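Local coordinates for probable sugar ABC transporter, sugar-binding protein (Streptococcus pneumoniae, PDB 2W7Y) that binds the blood group A-trisaccharide and probably delivers such glycans to an ABC transporter for import into the cell, at residues V55-T58 with M59-Y63; E235-E238 with F239-L243; V385-V388 with S389-W392; K417-S420 with T421-L425. All blocks are in the same frame, centred on the assembly; numbering follows the deposited sequence.

Contact 1: V55-T58 with M59-Y63; sequences VAKT and MRDLY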
ATOM      1  N   VAL A  55      15.606   0.674   7.298  1.00 23.26           N
ATOM      2  CA  VAL A  55      14.527   1.668   7.303  1.00 23.12           C
ATOM      3  C   VAL A  55      13.822   1.727   8.659  1.00 23.14           C
ATOM      4  O   VAL A  55      13.479   2.811   9.140  1.00 23.16           O
ATOM      5  CB  VAL A  55      13.502   1.402   6.162  1.00 23.18           C
ATOM      6  CG1 VAL A  55      12.236   2.236   6.344  1.00 23.05           C
ATOM      7  CG2 VAL A  55      14.131   1.674   4.795  1.00 22.76           C
ATOM      8  N   ALA A  56      13.626   0.561   9.270  1.00 23.09           N
ATOM      9  CA  ALA A  56      12.963   0.460  10.570  1.00 23.28           C
ATOM     10  C   ALA A  56      13.704   1.252  11.652  1.00 23.32           C
ATOM     11  O   ALA A  56      13.079   1.966  12.441  1.00 23.53           O
ATOM     12  CB  ALA A  56      12.817  -0.995  10.976  1.00 23.05           C
ATOM     13  N   LYS A  57      15.030   1.127  11.664  1.00 23.23           N
ATOM     14  CA  LYS A  57      15.897   1.826  12.607  1.00 23.23           C
ATOM     15  C   LYS A  57      15.820   3.341  12.409  1.00 23.32           C
ATOM     16  O   LYS A  57      15.761   4.098  13.383  1.00 23.38           O
ATOM     17  CB  LYS A  57      17.342   1.339  12.445  1.00 23.19           C
ATOM     18  CG  LYS A  57      18.154   1.304  13.731  1.00 23.18           C
ATOM     19  CD  LYS A  57      18.797   2.637  14.040  1.00 23.49           C
ATOM     20  CE  LYS A  57      19.355   2.663  15.447  1.00 23.42           C
ATOM     21  NZ  LYS A  57      20.016   3.959  15.730  1.00 23.63           N
ATOM     22  N   THR A  58      15.828   3.774  11.147  1.00 23.31           N
ATOM     23  CA  THR A  58      15.652   5.181  10.793  1.00 23.25           C
ATOM     24  C   THR A  58      14.336   5.719  11.362  1.00 23.34           C
ATOM     25  O   THR A  58      14.315   6.791  11.971  1.00 23.56           O
ATOM     26  CB  THR A  58      15.684   5.389   9.264  1.00 23.29           C
ATOM     27  OG1 THR A  58      16.915   4.879   8.734  1.00 23.46           O
ATOM     28  CG2 THR A  58      15.558   6.865   8.909  1.00 23.14           C
HETATM   29  N   MSE A  59      13.255   4.963  11.173  1.00 23.25           N
HETATM   30  CA  MSE A  59      11.936   5.336  11.683  1.00 23.36           C
HETATM   31  C   MSE A  59      11.914   5.426  13.205  1.00 23.36           C
HETATM   32  O   MSE A  59      11.390   6.391  13.756  1.00 23.22           O
HETATM   33  CB  MSE A  59      10.869   4.343  11.216  1.00 23.55           C
HETATM   34  CG  MSE A  59      10.618   4.329   9.727  1.00 23.59           C
HETATM   35 SE   MSE A  59       9.911   6.003   9.033  1.00 26.98          SE
HETATM   36  CE  MSE A  59       9.230   5.283   7.387  1.00 24.99           C
ATOM     37  N   ARG A  60      12.482   4.415  13.870  1.00 23.38           N
ATOM     38  CA  ARG A  60      12.589   4.388  15.334  1.00 23.35           C
ATOM     39  C   ARG A  60      13.425   5.548  15.877  1.00 23.37           C
ATOM     40  O   ARG A  60      13.152   6.055  16.969  1.00 23.38           O
ATOM     41  CB  ARG A  60      13.157   3.050  15.833  1.00 23.33           C
ATOM     42  CG  ARG A  60      12.233   1.852  15.632  1.00 23.12           C
ATOM     43  CD  ARG A  60      12.657   0.634  16.460  1.00 22.90           C
ATOM     44  NE  ARG A  60      13.995   0.139  16.127  1.00 22.64           N
ATOM     45  CZ  ARG A  60      14.262  -0.754  15.178  1.00 22.60           C
ATOM     46  NH1 ARG A  60      13.290  -1.270  14.439  1.00 22.39           N
ATOM     47  NH2 ARG A  60      15.516  -1.132  14.966  1.00 22.30           N
ATOM     48  N   ASP A  61      14.439   5.961  15.116  1.00 23.33           N
ATOM     49  CA  ASP A  61      15.241   7.141  15.463  1.00 23.31           C
ATOM     50  C   ASP A  61      14.406   8.415  15.395  1.00 23.20           C
ATOM     51  O   ASP A  61      14.535   9.290  16.250  1.00 23.23           O
ATOM     52  CB  ASP A  61      16.477   7.261  14.562  1.00 23.32           C
ATOM     53  CG  ASP A  61      17.564   6.254  14.912  1.00 23.37           C
ATOM     54  OD1 ASP A  61      17.527   5.684  16.023  1.00 23.25           O
ATOM     55  OD2 ASP A  61      18.462   6.035  14.071  1.00 23.55           O
ATOM     56  N   LEU A  62      13.554   8.503  14.376  1.00 23.12           N
ATOM     57  CA  LEU A  62      12.592   9.597  14.223  1.00 23.15           C
ATOM     58  C   LEU A  62      11.627   9.701  15.404  1.00 23.09           C
ATOM     59  O   LEU A  62      11.308  10.800  15.847  1.00 23.07           O
ATOM     60  CB  LEU A  62      11.795   9.423  12.919  1.00 23.19           C
ATOM     61  CG  LEU A  62      12.082  10.260  11.661  1.00 23.34           C
ATOM     62  CD1 LEU A  62      13.561  10.537  11.438  1.00 23.29           C
ATOM     63  CD2 LEU A  62      11.461   9.592  10.430  1.00 22.97           C
ATOM     64  N   TYR A  63      11.175   8.554  15.910  1.00 23.15           N
ATOM     65  CA  TYR A  63      10.166   8.508  16.973  1.00 23.14           C
ATOM     66  C   TYR A  63      10.693   8.941  18.342  1.00 23.11           C
ATOM     67  O   TYR A  63      10.106   9.805  18.987  1.00 23.08           O
ATOM     68  CB  TYR A  63       9.545   7.111  17.104  1.00 23.02           C
ATOM     69  CG  TYR A  63       8.902   6.535  15.857  1.00 23.07           C
ATOM     70  CD1 TYR A  63       8.224   7.345  14.942  1.00 23.03           C
ATOM     71  CD2 TYR A  63       8.942   5.159  15.615  1.00 23.14           C
ATOM     72  CE1 TYR A  63       7.628   6.802  13.805  1.00 22.56           C
ATOM     73  CE2 TYR A  63       8.346   4.608  14.482  1.00 22.76           C
ATOM     74  CZ  TYR A  63       7.692   5.436  13.586  1.00 22.45           C
ATOM     75  OH  TYR A  63       7.103   4.888  12.474  1.00 22.48           O
TER
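The first long helix of the chain, residues 54-69, carries the 55-58 and 59-63 segments as consecutive turns, and an i/i+4 salt bridge between Lys57 and Asp61 ties them together on the outside. Lys57 folds over at chi2 (-86°), which turns the rest of its chain along the helix and brings its ammonium to Asp61. There NZ lies 3.0 Å from Asp61 OD1 and 3.1 Å from Asp61 OD2. Both oxygens use their syn lone pairs, so the carboxylate grips the lysine as a fork. The aliphatic part closes in as well, with Lys57 CD 3.4 Å from Asp61 OD2.

Arg60 departs from the same stretch in another direction, its side chain crossing that of Lys57 at about a right angle. One face of its guanidinium lies over the backbone of Ala56 and Lys57, and NH1 comes within 3.5 Å of the methyl CB of Ala56. NH1 also donates to the carbonyls of Tyr46 and His48, which probably helps to hold the guanidinium in place.

On the inner side Val55 CG1 meets Met59 CG, of the selenomethionine, at 4.3 Å. Met59 continues to Ile341 and Val345, and its side chain is about 6 Å from the bound galactose. Beneath these side chains runs the regular i/i+4 bonding, for example Arg60 N to Ala56 O at 2.9 Å.

One helix thus shows three chemistries: a paired charge outside, an arginine spending its hydrogens on loop carbonyls, and an apolar flank close to the sugar. The two-oxygen grip on Lys57 would probably stabilise the charged forms of both ammonium and carboxylate.

Contact 2: E235-E238 with F239-L243; sequences ESKE and FADAL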
ATOM      1  N   GLU A 235     -21.434  -6.615  -9.209  1.00 23.64           N
ATOM      2  CA  GLU A 235     -22.244  -7.463 -10.083  1.00 23.58           C
ATOM      3  C   GLU A 235     -22.757  -7.055 -11.483  1.00 23.65           C
ATOM      4  O   GLU A 235     -23.162  -7.964 -12.211  1.00 23.69           O
ATOM      5  CB  GLU A 235     -23.485  -7.867  -9.266  1.00 23.68           C
ATOM      6  CG  GLU A 235     -24.282  -9.047  -9.808  1.00 23.82           C
ATOM      7  CD  GLU A 235     -25.709  -9.046  -9.329  1.00 24.38           C
ATOM      8  OE1 GLU A 235     -25.976  -8.425  -8.278  1.00 24.89           O
ATOM      9  OE2 GLU A 235     -26.566  -9.662 -10.004  1.00 24.46           O
ATOM     10  N   SER A 236     -22.677  -5.811 -11.970  1.00 23.66           N
ATOM     11  CA  SER A 236     -21.473  -5.166 -12.532  1.00 23.53           C
ATOM     12  C   SER A 236     -20.527  -6.119 -13.281  1.00 23.58           C
ATOM     13  O   SER A 236     -19.768  -6.888 -12.687  1.00 23.57           O
ATOM     14  CB  SER A 236     -20.809  -4.081 -11.654  1.00 23.56           C
ATOM     15  OG  SER A 236     -19.527  -4.476 -11.191  1.00 23.78           O
ATOM     16  N   LYS A 237     -20.645  -6.067 -14.608  1.00 23.54           N
ATOM     17  CA  LYS A 237     -19.855  -6.876 -15.534  1.00 23.56           C
ATOM     18  C   LYS A 237     -18.357  -6.604 -15.391  1.00 23.58           C
ATOM     19  O   LYS A 237     -17.551  -7.532 -15.435  1.00 23.72           O
ATOM     20  CB  LYS A 237     -20.337  -6.636 -16.976  1.00 23.56           C
ATOM     21  CG  LYS A 237     -19.424  -7.169 -18.077  1.00 23.77           C
ATOM     22  CD  LYS A 237     -20.172  -7.309 -19.407  1.00 24.02           C
ATOM     23  CE  LYS A 237     -19.212  -7.261 -20.599  1.00 24.02           C
ATOM     24  NZ  LYS A 237     -18.199  -8.364 -20.603  1.00 23.96           N
ATOM     25  N   GLU A 238     -18.001  -5.335 -15.200  1.00 23.54           N
ATOM     26  CA  GLU A 238     -16.614  -4.924 -14.986  1.00 23.52           C
ATOM     27  C   GLU A 238     -15.981  -5.582 -13.755  1.00 23.51           C
ATOM     28  O   GLU A 238     -14.835  -6.022 -13.812  1.00 23.73           O
ATOM     29  CB  GLU A 238     -16.506  -3.397 -14.882  1.00 23.53           C
ATOM     30  CG  GLU A 238     -16.804  -2.647 -16.181  1.00 23.43           C
ATOM     31  CD  GLU A 238     -18.286  -2.395 -16.405  1.00 23.33           C
ATOM     32  OE1 GLU A 238     -19.097  -2.708 -15.504  1.00 22.97           O
ATOM     33  OE2 GLU A 238     -18.641  -1.874 -17.486  1.00 23.36           O
ATOM     34  N   PHE A 239     -16.730  -5.638 -12.655  1.00 23.48           N
ATOM     35  CA  PHE A 239     -16.289  -6.298 -11.424  1.00 23.39           C
ATOM     36  C   PHE A 239     -16.098  -7.799 -11.640  1.00 23.40           C
ATOM     37  O   PHE A 239     -15.116  -8.379 -11.169  1.00 23.46           O
ATOM     38  CB  PHE A 239     -17.304  -6.062 -10.301  1.00 23.28           C
ATOM     39  CG  PHE A 239     -16.763  -6.318  -8.916  1.00 23.26           C
ATOM     40  CD1 PHE A 239     -16.328  -5.264  -8.123  1.00 23.08           C
ATOM     41  CD2 PHE A 239     -16.708  -7.613  -8.396  1.00 23.53           C
ATOM     42  CE1 PHE A 239     -15.833  -5.491  -6.845  1.00 23.02           C
ATOM     43  CE2 PHE A 239     -16.206  -7.849  -7.115  1.00 23.34           C
ATOM     44  CZ  PHE A 239     -15.768  -6.785  -6.340  1.00 22.97           C
ATOM     45  N   ALA A 240     -17.041  -8.417 -12.351  1.00 23.36           N
ATOM     46  CA  ALA A 240     -17.006  -9.854 -12.634  1.00 23.23           C
ATOM     47  C   ALA A 240     -15.901 -10.233 -13.619  1.00 23.16           C
ATOM     48  O   ALA A 240     -15.245 -11.261 -13.440  1.00 23.10           O
ATOM     49  CB  ALA A 240     -18.361 -10.340 -13.134  1.00 23.06           C
ATOM     50  N   ASP A 241     -15.709  -9.408 -14.650  1.00 23.12           N
ATOM     51  CA  ASP A 241     -14.651  -9.623 -15.646  1.00 23.20           C
ATOM     52  C   ASP A 241     -13.254  -9.486 -15.052  1.00 23.09           C
ATOM     53  O   ASP A 241     -12.363 -10.264 -15.384  1.00 23.15           O
ATOM     54  CB  ASP A 241     -14.792  -8.660 -16.831  1.00 23.22           C
ATOM     55  CG  ASP A 241     -16.030  -8.921 -17.662  1.00 23.56           C
ATOM     56  OD1 ASP A 241     -16.379  -8.035 -18.474  1.00 24.08           O
ATOM     57  OD2 ASP A 241     -16.660  -9.993 -17.505  1.00 23.60           O
ATOM     58  N   ALA A 242     -13.068  -8.489 -14.191  1.00 23.02           N
ATOM     59  CA  ALA A 242     -11.778  -8.247 -13.547  1.00 23.10           C
ATOM     60  C   ALA A 242     -11.393  -9.444 -12.679  1.00 23.14           C
ATOM     61  O   ALA A 242     -10.294  -9.988 -12.797  1.00 22.93           O
ATOM     62  CB  ALA A 242     -11.833  -6.969 -12.716  1.00 23.13           C
ATOM     63  N   LEU A 243     -12.326  -9.848 -11.822  1.00 23.10           N
ATOM     64  CA  LEU A 243     -12.191 -11.027 -10.981  1.00 23.22           C
ATOM     65  C   LEU A 243     -11.753 -12.247 -11.801  1.00 23.32           C
ATOM     66  O   LEU A 243     -10.802 -12.935 -11.426  1.00 23.17           O
ATOM     67  CB  LEU A 243     -13.530 -11.295 -10.287  1.00 23.23           C
ATOM     68  CG  LEU A 243     -13.637 -11.628  -8.797  1.00 23.41           C
ATOM     69  CD1 LEU A 243     -12.707 -10.779  -7.917  1.00 22.98           C
ATOM     70  CD2 LEU A 243     -15.087 -11.469  -8.363  1.00 22.97           C
TER
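Lys237 and Asp241 face each other across the first turn of helix 237-252, and the lysine chain is the one to follow. From CB, which points away from the turn ahead, CG sets off anti to the backbone N (chi1 167°) and passes 3.2 Å from Asp241 OD1. The next carbons arch over the same oxygen, CD at 4.0 Å and CE at 3.6 Å from Asp241 OD1. A bend at chi4 (61°) then drops the ammonium back, and NZ closes a salt bridge of 2.8 Å to Asp241 OD1 on its syn lone pair. A single carboxylate oxygen therefore receives both the charge and the aliphatic arch. Asp241 is also held through its backbone, its N donating to Lys237 O at 2.7 Å.

Glu238 leaves the pair alone: its OE2 accepts from Asn220. Phe239 turns inward, where its ring meets that of Phe211 edge-to-face, while Ala242 packs on Phe211, Val214 and Leu215 of helix 207-215.

Ahead of the lysine, Ser236 occupies the N-cap. Its OG accepts a weak bond from Phe239 N, and the exact place of this oxygen is doubtful. Its carbonyl takes the first i/i+4 bond, from Ala240 N at 3.1 Å. The whole is a serine N-cap opening an amphipathic helix, 237-252, with the Lys237-Asp241 pair on its outer side and Phe239, Ala242 and Leu243 packed inward.

Contact 3: V385-V388 with S389-W392; sequences VPTV and SDVW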
ATOM      1  N   VAL A 385      -5.695   4.763  -9.745  1.00 23.10           N
ATOM      2  CA  VAL A 385      -6.747   4.264  -8.851  1.00 23.13           C
ATOM      3  C   VAL A 385      -6.304   4.245  -7.377  1.00 23.11           C
ATOM      4  O   VAL A 385      -5.108   4.169  -7.095  1.00 23.03           O
ATOM      5  CB  VAL A 385      -7.254   2.836  -9.266  1.00 23.10           C
ATOM      6  CG1 VAL A 385      -7.969   2.879 -10.610  1.00 23.04           C
ATOM      7  CG2 VAL A 385      -6.119   1.816  -9.285  1.00 23.09           C
ATOM      8  N   PRO A 386      -7.267   4.344  -6.434  1.00 23.13           N
ATOM      9  CA  PRO A 386      -6.933   4.135  -5.028  1.00 23.13           C
ATOM     10  C   PRO A 386      -6.951   2.641  -4.690  1.00 23.08           C
ATOM     11  O   PRO A 386      -7.413   1.832  -5.497  1.00 23.21           O
ATOM     12  CB  PRO A 386      -8.055   4.870  -4.291  1.00 22.96           C
ATOM     13  CG  PRO A 386      -9.232   4.754  -5.196  1.00 23.10           C
ATOM     14  CD  PRO A 386      -8.697   4.672  -6.614  1.00 23.19           C
ATOM     15  N   THR A 387      -6.453   2.274  -3.517  1.00 23.07           N
ATOM     16  CA  THR A 387      -6.464   0.867  -3.113  1.00 23.20           C
ATOM     17  C   THR A 387      -7.866   0.454  -2.687  1.00 23.39           C
ATOM     18  O   THR A 387      -8.599   1.247  -2.079  1.00 23.44           O
ATOM     19  CB  THR A 387      -5.497   0.569  -1.952  1.00 23.01           C
ATOM     20  OG1 THR A 387      -5.785   1.447  -0.858  1.00 23.40           O
ATOM     21  CG2 THR A 387      -4.052   0.737  -2.382  1.00 22.91           C
ATOM     22  N   VAL A 388      -8.228  -0.785  -3.022  1.00 23.31           N
ATOM     23  CA  VAL A 388      -9.455  -1.423  -2.539  1.00 23.37           C
ATOM     24  C   VAL A 388      -9.623  -1.205  -1.030  1.00 23.42           C
ATOM     25  O   VAL A 388     -10.720  -0.888  -0.560  1.00 23.55           O
ATOM     26  CB  VAL A 388      -9.469  -2.948  -2.873  1.00 23.38           C
ATOM     27  CG1 VAL A 388     -10.505  -3.699  -2.036  1.00 23.43           C
ATOM     28  CG2 VAL A 388      -9.715  -3.173  -4.364  1.00 23.19           C
ATOM     29  N   SER A 389      -8.523  -1.356  -0.294  1.00 23.24           N
ATOM     30  CA  SER A 389      -8.495  -1.180   1.155  1.00 23.33           C
ATOM     31  C   SER A 389      -8.958   0.203   1.619  1.00 23.20           C
ATOM     32  O   SER A 389      -9.702   0.311   2.589  1.00 23.25           O
ATOM     33  CB  SER A 389      -7.084  -1.460   1.682  1.00 23.40           C
ATOM     34  OG  SER A 389      -7.091  -1.600   3.091  1.00 24.38           O
ATOM     35  N   ASP A 390      -8.514   1.251   0.926  1.00 23.36           N
ATOM     36  CA  ASP A 390      -8.842   2.634   1.288  1.00 23.21           C
ATOM     37  C   ASP A 390     -10.309   2.961   1.060  1.00 23.11           C
ATOM     38  O   ASP A 390     -10.965   3.571   1.910  1.00 22.99           O
ATOM     39  CB  ASP A 390      -7.969   3.619   0.500  1.00 23.28           C
ATOM     40  CG  ASP A 390      -6.608   3.851   1.143  1.00 23.69           C
ATOM     41  OD1 ASP A 390      -5.836   4.669   0.601  1.00 24.52           O
ATOM     42  OD2 ASP A 390      -6.309   3.229   2.186  1.00 23.32           O
ATOM     43  N   VAL A 391     -10.817   2.538  -0.089  1.00 23.06           N
ATOM     44  CA  VAL A 391     -12.138   2.937  -0.547  1.00 23.13           C
ATOM     45  C   VAL A 391     -13.240   1.949  -0.115  1.00 23.08           C
ATOM     46  O   VAL A 391     -14.367   2.360   0.168  1.00 22.92           O
ATOM     47  CB  VAL A 391     -12.129   3.225  -2.090  1.00 23.11           C
ATOM     48  CG1 VAL A 391     -11.815   1.959  -2.904  1.00 23.43           C
ATOM     49  CG2 VAL A 391     -13.427   3.876  -2.546  1.00 23.12           C
ATOM     50  N   TRP A 392     -12.906   0.660  -0.039  1.00 23.12           N
ATOM     51  CA  TRP A 392     -13.897  -0.361   0.320  1.00 23.04           C
ATOM     52  C   TRP A 392     -13.694  -0.976   1.711  1.00 23.13           C
ATOM     53  O   TRP A 392     -14.550  -1.720   2.196  1.00 23.20           O
ATOM     54  CB  TRP A 392     -13.986  -1.459  -0.752  1.00 22.88           C
ATOM     55  CG  TRP A 392     -14.334  -0.972  -2.148  1.00 22.66           C
ATOM     56  CD1 TRP A 392     -14.907   0.224  -2.492  1.00 22.61           C
ATOM     57  CD2 TRP A 392     -14.153  -1.694  -3.375  1.00 22.61           C
ATOM     58  NE1 TRP A 392     -15.073   0.298  -3.856  1.00 22.53           N
ATOM     59  CE2 TRP A 392     -14.623  -0.867  -4.420  1.00 22.93           C
ATOM     60  CE3 TRP A 392     -13.634  -2.958  -3.693  1.00 22.75           C
ATOM     61  CZ2 TRP A 392     -14.587  -1.265  -5.763  1.00 22.73           C
ATOM     62  CZ3 TRP A 392     -13.600  -3.350  -5.028  1.00 22.59           C
ATOM     63  CH2 TRP A 392     -14.072  -2.502  -6.044  1.00 22.38           C
TER
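Val388 and Trp392 meet one turn apart, the valine CG1 3.6 Å from the indole CE3 and its CG2 3.9 Å from CZ3 of Trp392. Both methyls thus reach the six-membered ring, CG1 approaching it obliquely. The backbone draws the two residues together as well, since Trp392 N donates to Val388 O at 2.7 Å. Between them in this turn, the side chain of Ser389 is about 5 Å from the bound N-acetylgalactosamine.

The turn is opened by Thr387, the N-cap of helix 388-392. Its hydroxyl sits between the backbone N and the carbonyl carbon (chi1 54°), a position from which OG1 can swing over the new turn and accept from Asp390 N at 3.3 Å. The carbonyl of Thr387 takes a 3.2 Å bond from Val391 N. Pro386 closes the outer edge more loosely, its CG 4.4 Å from Val391 CG1.

A second shell holds these groups. Asn212 grips the chain from both sides of the cap residue, giving ND2 to Pro386 O and accepting from Val388 N with OD1. The carboxylate of Asp390 accepts from Gly308 N through OD1, and the indole NE1 of Trp392 donates to the carbonyl of Leu224.

The turn follows strand 383-385 after a two-residue link, and that strand pairs in parallel with strand 302-306. Helix 139-142 approaches Pro386 and Asp390 through Gln142. Helix 207-215 covers the turn through Asn212, and also through Phe211 and Leu215 against the indole.

Contact 4: K417-S420 with T421-L425; sequences KVKS and TQDVL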
ATOM      1  N   LYS A 417     -16.095 -19.934  -9.179  1.00 23.10           N
ATOM      2  CA  LYS A 417     -15.320 -19.245  -8.149  1.00 22.96           C
ATOM      3  C   LYS A 417     -15.624 -17.747  -8.143  1.00 22.93           C
ATOM      4  O   LYS A 417     -15.785 -17.153  -7.073  1.00 22.79           O
ATOM      5  CB  LYS A 417     -13.817 -19.485  -8.320  1.00 22.94           C
ATOM      6  CG  LYS A 417     -12.962 -18.947  -7.170  1.00 22.93           C
ATOM      7  CD  LYS A 417     -13.238 -19.682  -5.866  1.00 22.82           C
ATOM      8  CE  LYS A 417     -12.508 -19.044  -4.701  1.00 23.30           C
ATOM      9  NZ  LYS A 417     -12.687 -19.838  -3.453  1.00 23.26           N
ATOM     10  N   VAL A 418     -15.698 -17.151  -9.335  1.00 22.82           N
ATOM     11  CA  VAL A 418     -16.094 -15.751  -9.489  1.00 22.99           C
ATOM     12  C   VAL A 418     -17.468 -15.528  -8.845  1.00 23.14           C
ATOM     13  O   VAL A 418     -17.644 -14.595  -8.055  1.00 23.12           O
ATOM     14  CB  VAL A 418     -16.107 -15.307 -10.983  1.00 22.94           C
ATOM     15  CG1 VAL A 418     -16.903 -14.020 -11.176  1.00 22.90           C
ATOM     16  CG2 VAL A 418     -14.693 -15.134 -11.506  1.00 22.87           C
ATOM     17  N   LYS A 419     -18.417 -16.410  -9.165  1.00 23.14           N
ATOM     18  CA  LYS A 419     -19.776 -16.322  -8.640  1.00 23.17           C
ATOM     19  C   LYS A 419     -19.835 -16.468  -7.117  1.00 23.25           C
ATOM     20  O   LYS A 419     -20.573 -15.736  -6.451  1.00 23.28           O
ATOM     21  CB  LYS A 419     -20.689 -17.359  -9.300  1.00 23.12           C
ATOM     22  CG  LYS A 419     -22.150 -16.942  -9.309  1.00 23.27           C
ATOM     23  CD  LYS A 419     -23.072 -18.106  -9.030  1.00 23.66           C
ATOM     24  CE  LYS A 419     -24.396 -17.611  -8.482  1.00 23.75           C
ATOM     25  NZ  LYS A 419     -25.230 -18.718  -7.944  1.00 24.04           N
ATOM     26  N   SER A 420     -19.060 -17.408  -6.575  1.00 23.20           N
ATOM     27  CA  SER A 420     -19.030 -17.640  -5.130  1.00 23.28           C
ATOM     28  C   SER A 420     -18.268 -16.529  -4.399  1.00 23.28           C
ATOM     29  O   SER A 420     -18.564 -16.230  -3.240  1.00 23.25           O
ATOM     30  CB  SER A 420     -18.467 -19.032  -4.790  1.00 23.22           C
ATOM     31  OG  SER A 420     -17.052 -19.031  -4.691  1.00 23.43           O
ATOM     32  N   THR A 421     -17.293 -15.930  -5.082  1.00 23.23           N
ATOM     33  CA  THR A 421     -16.563 -14.780  -4.552  1.00 23.25           C
ATOM     34  C   THR A 421     -17.495 -13.579  -4.406  1.00 23.31           C
ATOM     35  O   THR A 421     -17.495 -12.914  -3.368  1.00 23.39           O
ATOM     36  CB  THR A 421     -15.343 -14.414  -5.433  1.00 23.26           C
ATOM     37  OG1 THR A 421     -14.395 -15.490  -5.395  1.00 23.09           O
ATOM     38  CG2 THR A 421     -14.671 -13.134  -4.944  1.00 22.94           C
ATOM     39  N   GLN A 422     -18.297 -13.316  -5.435  1.00 23.34           N
ATOM     40  CA  GLN A 422     -19.260 -12.219  -5.369  1.00 23.40           C
ATOM     41  C   GLN A 422     -20.408 -12.510  -4.395  1.00 23.37           C
ATOM     42  O   GLN A 422     -21.026 -11.584  -3.875  1.00 23.42           O
ATOM     43  CB  GLN A 422     -19.736 -11.758  -6.764  1.00 23.32           C
ATOM     44  CG  GLN A 422     -20.302 -12.818  -7.689  1.00 23.46           C
ATOM     45  CD  GLN A 422     -20.216 -12.435  -9.167  1.00 23.37           C
ATOM     46  OE1 GLN A 422     -20.262 -13.300 -10.041  1.00 23.28           O
ATOM     47  NE2 GLN A 422     -20.089 -11.143  -9.448  1.00 23.07           N
ATOM     48  N   ASP A 423     -20.663 -13.790  -4.131  1.00 23.53           N
ATOM     49  CA  ASP A 423     -21.594 -14.202  -3.077  1.00 23.61           C
ATOM     50  C   ASP A 423     -21.051 -13.842  -1.689  1.00 23.64           C
ATOM     51  O   ASP A 423     -21.802 -13.391  -0.818  1.00 23.71           O
ATOM     52  CB  ASP A 423     -21.876 -15.709  -3.155  1.00 23.67           C
ATOM     53  CG  ASP A 423     -22.872 -16.076  -4.255  1.00 24.04           C
ATOM     54  OD1 ASP A 423     -23.135 -17.288  -4.436  1.00 24.07           O
ATOM     55  OD2 ASP A 423     -23.397 -15.166  -4.935  1.00 24.32           O
ATOM     56  N   VAL A 424     -19.748 -14.046  -1.499  1.00 23.57           N
ATOM     57  CA  VAL A 424     -19.059 -13.733  -0.244  1.00 23.51           C
ATOM     58  C   VAL A 424     -19.010 -12.221   0.027  1.00 23.52           C
ATOM     59  O   VAL A 424     -19.205 -11.783   1.167  1.00 23.56           O
ATOM     60  CB  VAL A 424     -17.628 -14.365  -0.207  1.00 23.55           C
ATOM     61  CG1 VAL A 424     -16.758 -13.746   0.889  1.00 23.37           C
ATOM     62  CG2 VAL A 424     -17.714 -15.881  -0.016  1.00 23.26           C
ATOM     63  N   LEU A 425     -18.769 -11.434  -1.022  1.00 23.51           N
ATOM     64  CA  LEU A 425     -18.692  -9.974  -0.902  1.00 23.42           C
ATOM     65  C   LEU A 425     -20.015  -9.307  -0.514  1.00 23.34           C
ATOM     66  O   LEU A 425     -20.023  -8.359   0.274  1.00 23.42           O
ATOM     67  CB  LEU A 425     -18.134  -9.339  -2.183  1.00 23.41           C
ATOM     68  CG  LEU A 425     -16.624  -9.095  -2.369  1.00 23.68           C
ATOM     69  CD1 LEU A 425     -15.834  -9.037  -1.046  1.00 23.90           C
ATOM     70  CD2 LEU A 425     -16.011 -10.094  -3.325  1.00 23.58           C
TER
HETATM   71  O   HOH W   1     -14.435 -17.087  -2.416  1.00 22.41           O
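Thr421 turns its hydroxyl back onto the carbonyl of Lys417, a side-chain-to-backbone bond one turn down the C-terminal helix, residues 414-427. With OG1 lying beside its own backbone N (chi1 -65°), the hydroxyl comes within 2.7 Å of Lys417 O. The same oxygen takes the ordinary helical bond from Thr421 N at 2.8 Å. The two donors arrive from opposite faces of the carbonyl plane, the hydroxyl well above it, 40° out. Lys417 O is thereby doubly gripped, which satisfies the hydroxyl of a buried threonine within its own helix.

The Lys417 side chain crosses that of Thr421 obliquely. Bending at chi2, it runs past the hydroxyl and carries NZ on to a salt bridge with Glu406. The Thr421 side chain packs on Leu243 and Met247 of helix 237-252 and Ala403 of helix 394-406.

Gln422 is set differently. Its CG stands between backbone N and carbonyl carbon (chi1 54°), which lays the extended chain back over the preceding turn, roughly at right angles to Lys419 and obliquely across Val418. Its amide oxygen thus rests against carbon: OE1 is 3.6 Å from Val418 CG1 and 3.4 Å from Lys419 CA. The amide nitrogen donates to the carbonyl of Ile234.

Lys419 and Asp423 lie on the solvent side with their charges near each other, but Lys419 NZ stays 4.3 Å from Asp423 OD1, too far for a salt bridge. A water loosely joins Lys417 and Thr421, accepting from Lys417 NZ and donating to Thr421 OG1 in two weak bonds of 3.4 Å each.

In the fold
Contacts 2 and 4 lie on the opposite side of the chain's centre from contact 1, their centres each about 42 Å from its own, while contact 3 sits nearer the middle. Solute-binding proteins of this family are built of two lobes with the ligand held between them, and here the bound trisaccharide lies near both contact 1 and contact 3, whose nearest atoms are about 17 Å apart. From contact 3 packing runs outward, Trp392 CH2 touching Phe239 CE1 of contact 2 at 3.6 Å. Contact 2 in turn meets contact 4, where Leu243 CD2 lies 3.8 Å from Thr421 CG2, linking the sugar's neighbourhood to the C-terminal helix.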